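Local atomic coordinates of putative phosphoglycolate phosphatase (PDB entry 2HI0), a protein that probably hydrolyses the phosphate ester of 2-phosphoglycolate, acting as a phosphatase of the haloacid dehalogenase (HAD) type. Residues Val186-Ser191 against Asp204-Asn209; Ala7-Asp12 against Val127-Val132; Arg164-Asp169 against Asp194-Arg199. One frame throughout, in Å; residues are numbered along the deposited sequence.

In the fold
Interaction 2 comes first along the chain: strand 6-9 passes beside strand 128-133 only after a 114-residue excursion, a little over half of it helix, so the contact closes the longest detour of the three. Interactions 3 and 1 follow, and they cross. Arg164-Asp169 opens interaction 3, Val186-Ser191 opens interaction 1, Asp194-Arg199 closes interaction 3 and Asp204-Asn209 closes interaction 1. Interactions 1 and 2 join neighbouring strands of the same parallel sheet, strand 6-9 lying between 128-133 and 185-189, and both reach the sodium ion. Interaction 3 ties a loop to helix 192-200, the connection between the two strands of interaction 1; its Lys165 reaches Asp10 of interaction 2.

Interaction 1. Residues Val186-Ser191 against Asp204-Asn209; sequences VYIGDS and DEIAVN. With NA (sodium ion), chain C.
Ile188 and Val208 meet methyl to methyl, CG2 of Ile188 3.7 Å from CG1 of Val208, with the side chains crossing at about a right angle. Val186 CG2 lies 3.7 Å from Ile206 CD1, and Leu233, Ala236 and Ile237 of helix 230-238 pack on Ile206; this is the close-packed, apolar side. Four parallel-sheet bonds join the strands, including Tyr187 N to Asp204 O at 2.9 Å and Val208 N to Gly189 O at 3.0 Å. The strands are the two arms of a beta-alpha-beta unit whose crossover is helix 192-200, part of the Rossmann-like HAD core. That helix lies over Glu205 on the other face. CG of Glu205, opposite its backbone N (chi1 -157°), comes 3.3 Å from Tyr187 O, and the bend at chi2 (-101°) turns the carboxylate to a water, 2.7 Å from Glu205 OE2, that also hydrogen-bonds to Ser191 O. Shortening Glu205 to an alanine is likely to leave this water without its carboxylate partner and Ser191 O without its water link to strand 204-208. The solvent edge is at Asp204, whose OD2 bonds to Tyr4 OH. Past the strand end, Asp190 OD1 coordinates the sodium ion.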
loop_
_atom_site.group_PDB
_atom_site.type_symbol
_atom_site.label_atom_id
_atom_site.label_comp_id
_atom_site.label_asym_id
_atom_site.label_seq_id
_atom_site.Cartn_x
_atom_site.Cartn_y
_atom_site.Cartn_z
ATOM N N VAL A 186 12.860 -8.961 -3.882
ATOM C CA VAL A 186 12.891 -7.716 -3.125
ATOM C C VAL A 186 11.459 -7.130 -3.085
ATOM O O VAL A 186 10.691 -7.274 -4.025
ATOM C CB VAL A 186 13.936 -6.713 -3.712
ATOM C CG1 VAL A 186 13.568 -6.308 -5.141
ATOM C CG2 VAL A 186 14.107 -5.470 -2.819
ATOM N N TYR A 187 11.114 -6.552 -1.950
ATOM C CA TYR A 187 9.812 -5.924 -1.773
ATOM C C TYR A 187 10.049 -4.420 -1.793
ATOM O O TYR A 187 10.990 -3.926 -1.184
ATOM C CB TYR A 187 9.162 -6.356 -0.446
ATOM C CG TYR A 187 7.688 -6.030 -0.420
ATOM C CD1 TYR A 187 6.713 -6.886 -0.938
ATOM C CD2 TYR A 187 7.288 -4.778 0.002
ATOM C CE1 TYR A 187 5.361 -6.498 -0.978
ATOM C CE2 TYR A 187 5.951 -4.400 -0.025
ATOM C CZ TYR A 187 5.001 -5.261 -0.515
ATOM O OH TYR A 187 3.674 -4.831 -0.555
ATOM N N ILE A 188 9.178 -3.689 -2.462
ATOM C CA ILE A 188 9.340 -2.233 -2.675
ATOM C C ILE A 188 8.084 -1.559 -2.146
ATOM O O ILE A 188 6.980 -1.884 -2.554
ATOM C CB ILE A 188 9.506 -1.884 -4.129
ATOM C CG1 ILE A 188 10.702 -2.633 -4.766
ATOM C CG2 ILE A 188 9.601 -0.338 -4.294
ATOM C CD1 ILE A 188 10.249 -3.777 -5.641
ATOM N N GLY A 189 8.245 -0.605 -1.240
ATOM C CA GLY A 189 7.048 0.102 -0.738
ATOM C C GLY A 189 7.363 1.420 -0.040
ATOM O O GLY A 189 8.528 1.783 0.098
ATOM N N ASP A 190 6.321 2.138 0.380
ATOM C CA ASP A 190 6.480 3.477 0.923
ATOM C C ASP A 190 6.204 3.605 2.433
ATOM O O ASP A 190 6.201 4.714 2.948
ATOM C CB ASP A 190 5.521 4.423 0.186
ATOM C CG ASP A 190 4.044 4.066 0.438
ATOM O OD1 ASP A 190 3.738 2.853 0.527
ATOM O OD2 ASP A 190 3.171 4.958 0.568
ATOM N N SER A 191 5.978 2.491 3.119
ATOM C CA SER A 191 5.580 2.564 4.516
ATOM C C SER A 191 6.291 1.558 5.414
ATOM O O SER A 191 7.009 0.636 4.966
ATOM C CB SER A 191 4.070 2.379 4.624
ATOM O OG SER A 191 3.724 0.999 4.638
ATOM N N ASP A 204 14.637 -8.971 1.219
ATOM C CA ASP A 204 15.107 -7.597 1.252
ATOM C C ASP A 204 13.975 -6.632 0.908
ATOM O O ASP A 204 12.961 -6.989 0.301
ATOM C CB ASP A 204 16.248 -7.395 0.214
ATOM C CG ASP A 204 17.522 -8.175 0.529
ATOM O OD1 ASP A 204 17.644 -8.739 1.622
ATOM O OD2 ASP A 204 18.448 -8.218 -0.319
ATOM N N GLU A 205 14.207 -5.369 1.255
ATOM C CA GLU A 205 13.228 -4.283 1.025
ATOM C C GLU A 205 13.897 -2.994 0.551
ATOM O O GLU A 205 14.984 -2.637 0.994
ATOM C CB GLU A 205 12.379 -4.004 2.296
ATOM C CG GLU A 205 11.022 -3.346 2.065
ATOM C CD GLU A 205 10.946 -1.820 2.350
ATOM O OE1 GLU A 205 11.956 -1.138 2.690
ATOM O OE2 GLU A 205 9.786 -1.315 2.228
ATOM N N ILE A 206 13.242 -2.317 -0.375
ATOM C CA ILE A 206 13.615 -0.997 -0.830
ATOM C C ILE A 206 12.429 -0.083 -0.510
ATOM O O ILE A 206 11.245 -0.468 -0.756
ATOM C CB ILE A 206 13.897 -1.001 -2.363
ATOM C CG1 ILE A 206 15.070 -1.900 -2.702
ATOM C CG2 ILE A 206 14.078 0.430 -2.883
ATOM C CD1 ILE A 206 15.139 -2.237 -4.221
ATOM N N ALA A 207 12.734 1.065 0.096
ATOM C CA ALA A 207 11.722 2.060 0.435
ATOM C C ALA A 207 11.766 3.231 -0.554
ATOM O O ALA A 207 12.831 3.636 -0.988
ATOM C CB ALA A 207 11.912 2.582 1.915
ATOM N N VAL A 208 10.611 3.759 -0.926
ATOM C CA VAL A 208 10.500 4.899 -1.840
ATOM C C VAL A 208 10.026 6.109 -1.013
ATOM O O VAL A 208 9.287 5.949 -0.048
ATOM C CB VAL A 208 9.559 4.580 -3.053
ATOM C CG1 VAL A 208 10.039 3.269 -3.692
ATOM C CG2 VAL A 208 8.050 4.523 -2.671
ATOM N N ASN A 209 10.450 7.304 -1.408
ATOM C CA ASN A 209 10.130 8.520 -0.630
ATOM C C ASN A 209 8.954 9.329 -1.217
ATOM O O ASN A 209 8.641 10.422 -0.741
ATOM C CB ASN A 209 11.379 9.407 -0.475
ATOM C CG ASN A 209 11.576 10.349 -1.658
ATOM O OD1 ASN A 209 11.223 10.039 -2.776
ATOM N ND2 ASN A 209 12.130 11.526 -1.389
HETATM NA NA NA C . 1.600 1.917 0.382
HETATM O O HOH W 1 9.094 1.153 2.966
HETATM O O HOH W 2 2.308 0.715 2.684
#

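Interaction 2. Residues Ala7-Asp12 against Val127-Val132; sequences AIFDMD and VKLAVV. With NA (sodium ion), chain C.
Ala7 N donates to Lys128 O at 2.8 Å, and Ala130 N answers to Ala7 O at 3.0 Å. One step on, Phe9 N donates a hydrogen bond to Ala130 O at 2.8 Å and Phe9 O accepts from Val132 N, so Ala7 and Phe9 spend both backbone groups on strand 128-132. The backbone groups of Ile8 turn to strand 185-189 and bond to Val186 and Ile188. Ala130 O has a further neighbour: Phe9 CG stands beside its own backbone N (chi1 -62°), which brings ring atom CD1 edge-on, in plane, to 3.4 Å from that oxygen. The pair belongs to the middle of the parallel Rossmann-like sheet, and Asp10 and Asp12, just past strand 6-9, are consistent with the DxDx(T/V) motif of HAD enzymes. Here the sodium ion is bound by Asp10 OD2 at 2.1 Å and by the backbone oxygen Asp12 O at 2.5 Å, with Asp190 and a water as further ligands. Asp10 OD1 forms a salt bridge with Lys165, Asp12 OD1 one with Lys135, and Val132 O accepts from the hydroxyl of Tyr187. Alongside these polar groups, Ile8 CG2 and Val132 CG2 lie 3.8 Å apart, their side chains pointing the same way.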
loop_
_atom_site.group_PDB
_atom_site.type_symbol
_atom_site.label_atom_id
_atom_site.label_comp_id
_atom_site.label_asym_id
_atom_site.label_seq_id
_atom_site.Cartn_x
_atom_site.Cartn_y
_atom_site.Cartn_z
ATOM N N ALA A 7 10.650 -8.671 -8.303
ATOM C CA ALA A 7 10.427 -7.382 -7.596
ATOM C C ALA A 7 8.940 -7.327 -7.330
ATOM O O ALA A 7 8.136 -7.420 -8.249
ATOM C CB ALA A 7 10.880 -6.149 -8.453
ATOM N N ILE A 8 8.613 -7.240 -6.046
ATOM C CA ILE A 8 7.247 -7.286 -5.531
ATOM C C ILE A 8 6.959 -5.895 -4.973
ATOM O O ILE A 8 7.646 -5.444 -4.038
ATOM C CB ILE A 8 7.105 -8.349 -4.443
ATOM C CG1 ILE A 8 7.570 -9.705 -4.937
ATOM C CG2 ILE A 8 5.640 -8.441 -3.993
ATOM C CD1 ILE A 8 7.634 -10.744 -3.751
ATOM N N PHE A 9 5.966 -5.218 -5.561
ATOM C CA PHE A 9 5.653 -3.828 -5.257
ATOM C C PHE A 9 4.341 -3.712 -4.470
ATOM O O PHE A 9 3.331 -4.373 -4.770
ATOM C CB PHE A 9 5.430 -3.013 -6.527
ATOM C CG PHE A 9 6.633 -2.927 -7.424
ATOM C CD1 PHE A 9 6.961 -3.963 -8.271
ATOM C CD2 PHE A 9 7.467 -1.837 -7.358
ATOM C CE1 PHE A 9 8.064 -3.874 -9.086
ATOM C CE2 PHE A 9 8.571 -1.756 -8.205
ATOM C CZ PHE A 9 8.860 -2.779 -9.037
ATOM N N ASP A 10 4.359 -2.828 -3.496
ATOM C CA ASP A 10 3.092 -2.253 -2.970
ATOM C C ASP A 10 2.485 -1.333 -4.064
ATOM O O ASP A 10 3.153 -0.981 -5.048
ATOM C CB ASP A 10 3.365 -1.445 -1.713
ATOM C CG ASP A 10 2.092 -1.041 -0.988
ATOM O OD1 ASP A 10 1.065 -1.756 -1.028
ATOM O OD2 ASP A 10 2.130 0.044 -0.392
HETATM N N MSE A 11 1.203 -1.009 -3.957
HETATM C CA MSE A 11 0.509 -0.192 -4.948
HETATM C C MSE A 11 0.453 1.282 -4.508
HETATM O O MSE A 11 1.080 2.140 -5.169
HETATM C CB MSE A 11 -0.893 -0.743 -5.224
HETATM C CG MSE A 11 -1.706 0.130 -6.110
HETATM SE SE MSE A 11 -3.209 -0.805 -6.839
HETATM C CE MSE A 11 -2.473 -1.742 -8.365
ATOM N N ASP A 12 -0.285 1.556 -3.418
ATOM C CA ASP A 12 -0.517 2.931 -2.943
ATOM C C ASP A 12 0.777 3.628 -2.587
ATOM O O ASP A 12 1.569 3.072 -1.832
ATOM C CB ASP A 12 -1.410 2.957 -1.698
ATOM C CG ASP A 12 -2.817 2.581 -1.967
ATOM O OD1 ASP A 12 -3.516 3.266 -2.709
ATOM O OD2 ASP A 12 -3.265 1.576 -1.364
ATOM N N VAL A 127 13.429 -9.574 -14.978
ATOM C CA VAL A 127 12.958 -9.567 -13.581
ATOM C C VAL A 127 11.462 -9.812 -13.607
ATOM O O VAL A 127 10.723 -9.161 -14.374
ATOM C CB VAL A 127 13.257 -8.209 -12.857
ATOM C CG1 VAL A 127 12.771 -8.237 -11.399
ATOM C CG2 VAL A 127 14.758 -7.860 -12.951
ATOM N N LYS A 128 10.991 -10.753 -12.782
ATOM C CA LYS A 128 9.566 -11.002 -12.619
ATOM C C LYS A 128 8.964 -9.914 -11.741
ATOM O O LYS A 128 9.590 -9.505 -10.768
ATOM C CB LYS A 128 9.363 -12.373 -11.970
ATOM C CG LYS A 128 9.805 -13.538 -12.798
ATOM C CD LYS A 128 9.324 -14.849 -12.238
ATOM C CE LYS A 128 9.651 -16.007 -13.159
ATOM N NZ LYS A 128 8.542 -17.007 -13.068
ATOM N N LEU A 129 7.746 -9.452 -12.066
ATOM C CA LEU A 129 7.140 -8.321 -11.393
ATOM C C LEU A 129 5.793 -8.720 -10.808
ATOM O O LEU A 129 5.019 -9.414 -11.401
ATOM C CB LEU A 129 6.946 -7.134 -12.320
ATOM C CG LEU A 129 8.128 -6.631 -13.168
ATOM C CD1 LEU A 129 7.602 -5.506 -14.132
ATOM C CD2 LEU A 129 9.309 -6.143 -12.271
ATOM N N ALA A 130 5.535 -8.264 -9.595
ATOM C CA ALA A 130 4.272 -8.539 -8.860
ATOM C C ALA A 130 3.834 -7.334 -8.053
ATOM O O ALA A 130 4.628 -6.441 -7.757
ATOM C CB ALA A 130 4.432 -9.774 -7.953
ATOM N N VAL A 131 2.539 -7.311 -7.748
ATOM C CA VAL A 131 1.907 -6.345 -6.845
ATOM C C VAL A 131 1.251 -7.129 -5.713
ATOM O O VAL A 131 0.530 -8.082 -5.956
ATOM C CB VAL A 131 0.823 -5.516 -7.531
ATOM C CG1 VAL A 131 0.115 -4.541 -6.484
ATOM C CG2 VAL A 131 1.372 -4.786 -8.709
ATOM N N VAL A 132 1.578 -6.747 -4.496
ATOM C CA VAL A 132 0.938 -7.287 -3.290
ATOM C C VAL A 132 0.627 -6.077 -2.414
ATOM O O VAL A 132 1.524 -5.365 -1.945
ATOM C CB VAL A 132 1.808 -8.338 -2.582
ATOM C CG1 VAL A 132 1.131 -8.792 -1.265
ATOM C CG2 VAL A 132 2.070 -9.517 -3.509
HETATM NA NA NA C . 1.600 1.917 0.382
HETATM O O HOH W 2 2.308 0.715 2.684
#

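Interaction 3. Residues Arg164-Asp169 against Asp194-Arg199; sequences RKPAPD and DIQTAR
The loop that precedes helix 169-178 brings the Lys165-Pro166 pair against the first turns of helix 192-200, beside the metal site. Lys165 NZ forms a salt bridge to Asp194 OD1 at 2.7 Å, meeting that oxygen nearly along its C-O bond. The lysine chain bends at chi3 (62°), which swings its tip towards the carboxylate and leaves CE 3.3 Å from the same Asp194 OD1. With Asp10 as a second carboxylate and the hydroxyl of Tyr187 also bonded to NZ, three partners are likely to hold the ammonium group in place. Asp194 uses its other oxygen, OD2, on the backbone N of Ser191, the N-cap of the helix, and this OD2, its nearest side-chain atom, is about 4 Å from the sodium ion. Lys165 is consistent with the motif III lysine of HAD phosphatases, and Asp190 with Asp194, in a Gly-Asp-x-x-x-Asp sequence, with motif IV. One turn on from Asp194, Thr197 fills the angle between the two loop residues: its OG1 is 3.3 Å from Lys165 CB and 3.3 Å from Pro166 CA. That hydroxyl stands beside its own backbone N (chi1 -67°) and is hydrogen-bonded to Ile193 O, one turn back, while it touches carbon atoms of Lys165 and Pro166. Pro166 follows a cis peptide bond and lies alongside Gln196, pointing the same way. Its CG is 3.5 Å from Gln196 OE1, and Pro166 CB is 3.7 Å from Gln196 CB.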
loop_
_atom_site.group_PDB
_atom_site.type_symbol
_atom_site.label_atom_id
_atom_site.label_comp_id
_atom_site.label_asym_id
_atom_site.label_seq_id
_atom_site.Cartn_x
_atom_site.Cartn_y
_atom_site.Cartn_z
ATOM N N ARG A 164 -3.995 -9.642 6.078
ATOM C CA ARG A 164 -3.389 -8.519 5.431
ATOM C C ARG A 164 -1.903 -8.447 5.738
ATOM O O ARG A 164 -1.423 -9.093 6.654
ATOM C CB ARG A 164 -4.109 -7.248 5.870
ATOM C CG ARG A 164 -3.915 -6.967 7.380
ATOM C CD ARG A 164 -4.378 -5.542 7.694
ATOM N NE ARG A 164 -4.350 -5.247 9.136
ATOM C CZ ARG A 164 -3.303 -4.789 9.810
ATOM N NH1 ARG A 164 -2.123 -4.587 9.238
ATOM N NH2 ARG A 164 -3.445 -4.526 11.100
ATOM N N LYS A 165 -1.208 -7.636 4.968
ATOM C CA LYS A 165 0.185 -7.289 5.265
ATOM C C LYS A 165 0.113 -6.563 6.628
ATOM O O LYS A 165 -0.834 -5.768 6.880
ATOM C CB LYS A 165 0.775 -6.338 4.204
ATOM C CG LYS A 165 0.949 -6.862 2.768
ATOM C CD LYS A 165 0.901 -5.703 1.746
ATOM C CE LYS A 165 2.034 -4.729 1.985
ATOM N NZ LYS A 165 1.926 -3.504 1.127
ATOM N N PRO A 166 1.123 -6.746 7.482
ATOM C CA PRO A 166 2.406 -7.407 7.259
ATOM C C PRO A 166 2.498 -8.893 7.571
ATOM O O PRO A 166 3.629 -9.391 7.579
ATOM C CB PRO A 166 3.340 -6.597 8.159
ATOM C CG PRO A 166 2.513 -6.254 9.355
ATOM C CD PRO A 166 1.094 -6.075 8.814
ATOM N N ALA A 167 1.359 -9.607 7.724
ATOM C CA ALA A 167 1.425 -11.077 7.770
ATOM C C ALA A 167 2.045 -11.539 6.465
ATOM O O ALA A 167 1.881 -10.856 5.432
ATOM C CB ALA A 167 0.037 -11.719 7.945
ATOM N N PRO A 168 2.759 -12.678 6.494
ATOM C CA PRO A 168 3.412 -13.105 5.248
ATOM C C PRO A 168 2.494 -13.741 4.197
ATOM O O PRO A 168 2.967 -14.021 3.085
ATOM C CB PRO A 168 4.416 -14.154 5.724
ATOM C CG PRO A 168 3.873 -14.647 6.991
ATOM C CD PRO A 168 3.141 -13.511 7.632
ATOM N N ASP A 169 1.228 -13.988 4.524
ATOM C CA ASP A 169 0.432 -14.862 3.711
ATOM C C ASP A 169 0.325 -14.419 2.239
ATOM O O ASP A 169 0.429 -15.220 1.303
ATOM C CB ASP A 169 -0.980 -14.984 4.288
ATOM C CG ASP A 169 -1.019 -15.470 5.737
ATOM O OD1 ASP A 169 -0.273 -14.941 6.575
ATOM O OD2 ASP A 169 -1.838 -16.347 6.054
ATOM N N ASP A 194 5.382 -2.074 4.740
ATOM C CA ASP A 194 6.221 -2.687 3.711
ATOM C C ASP A 194 7.567 -3.190 4.271
ATOM O O ASP A 194 7.984 -4.311 3.992
ATOM C CB ASP A 194 6.389 -1.718 2.539
ATOM C CG ASP A 194 5.043 -1.271 1.987
ATOM O OD1 ASP A 194 4.144 -2.138 1.876
ATOM O OD2 ASP A 194 4.843 -0.065 1.836
ATOM N N ILE A 195 8.185 -2.354 5.103
ATOM C CA ILE A 195 9.371 -2.766 5.855
ATOM C C ILE A 195 9.116 -4.084 6.610
ATOM O O ILE A 195 9.898 -5.035 6.531
ATOM C CB ILE A 195 9.857 -1.642 6.806
ATOM C CG1 ILE A 195 10.281 -0.399 6.005
ATOM C CG2 ILE A 195 11.045 -2.116 7.662
ATOM C CD1 ILE A 195 10.485 0.854 6.770
ATOM N N GLN A 196 8.006 -4.126 7.353
ATOM C CA GLN A 196 7.667 -5.307 8.127
ATOM C C GLN A 196 7.303 -6.544 7.274
ATOM O O GLN A 196 7.676 -7.687 7.579
ATOM C CB GLN A 196 6.519 -4.964 9.046
ATOM C CG GLN A 196 6.881 -3.921 10.091
ATOM C CD GLN A 196 5.651 -3.451 10.842
ATOM O OE1 GLN A 196 4.716 -4.247 11.094
ATOM N NE2 GLN A 196 5.634 -2.167 11.220
ATOM N N THR A 197 6.553 -6.302 6.222
ATOM C CA THR A 197 6.135 -7.361 5.329
ATOM C C THR A 197 7.386 -8.094 4.769
ATOM O O THR A 197 7.445 -9.342 4.746
ATOM C CB THR A 197 5.323 -6.780 4.184
ATOM O OG1 THR A 197 4.080 -6.263 4.703
ATOM C CG2 THR A 197 5.016 -7.865 3.139
ATOM N N ALA A 198 8.362 -7.305 4.317
ATOM C CA ALA A 198 9.642 -7.861 3.783
ATOM C C ALA A 198 10.351 -8.740 4.810
ATOM O O ALA A 198 10.706 -9.878 4.526
ATOM C CB ALA A 198 10.558 -6.752 3.293
ATOM N N ARG A 199 10.527 -8.203 6.016
ATOM C CA ARG A 199 11.216 -8.975 7.072
ATOM C C ARG A 199 10.469 -10.255 7.417
ATOM O O ARG A 199 11.074 -11.305 7.599
ATOM C CB ARG A 199 11.399 -8.137 8.331
ATOM C CG ARG A 199 12.240 -8.883 9.414
ATOM C CD ARG A 199 13.322 -8.015 9.914
ATOM N NE ARG A 199 14.269 -8.710 10.781
ATOM C CZ ARG A 199 15.452 -8.194 11.108
ATOM N NH1 ARG A 199 15.820 -7.026 10.586
ATOM N NH2 ARG A 199 16.289 -8.834 11.931
#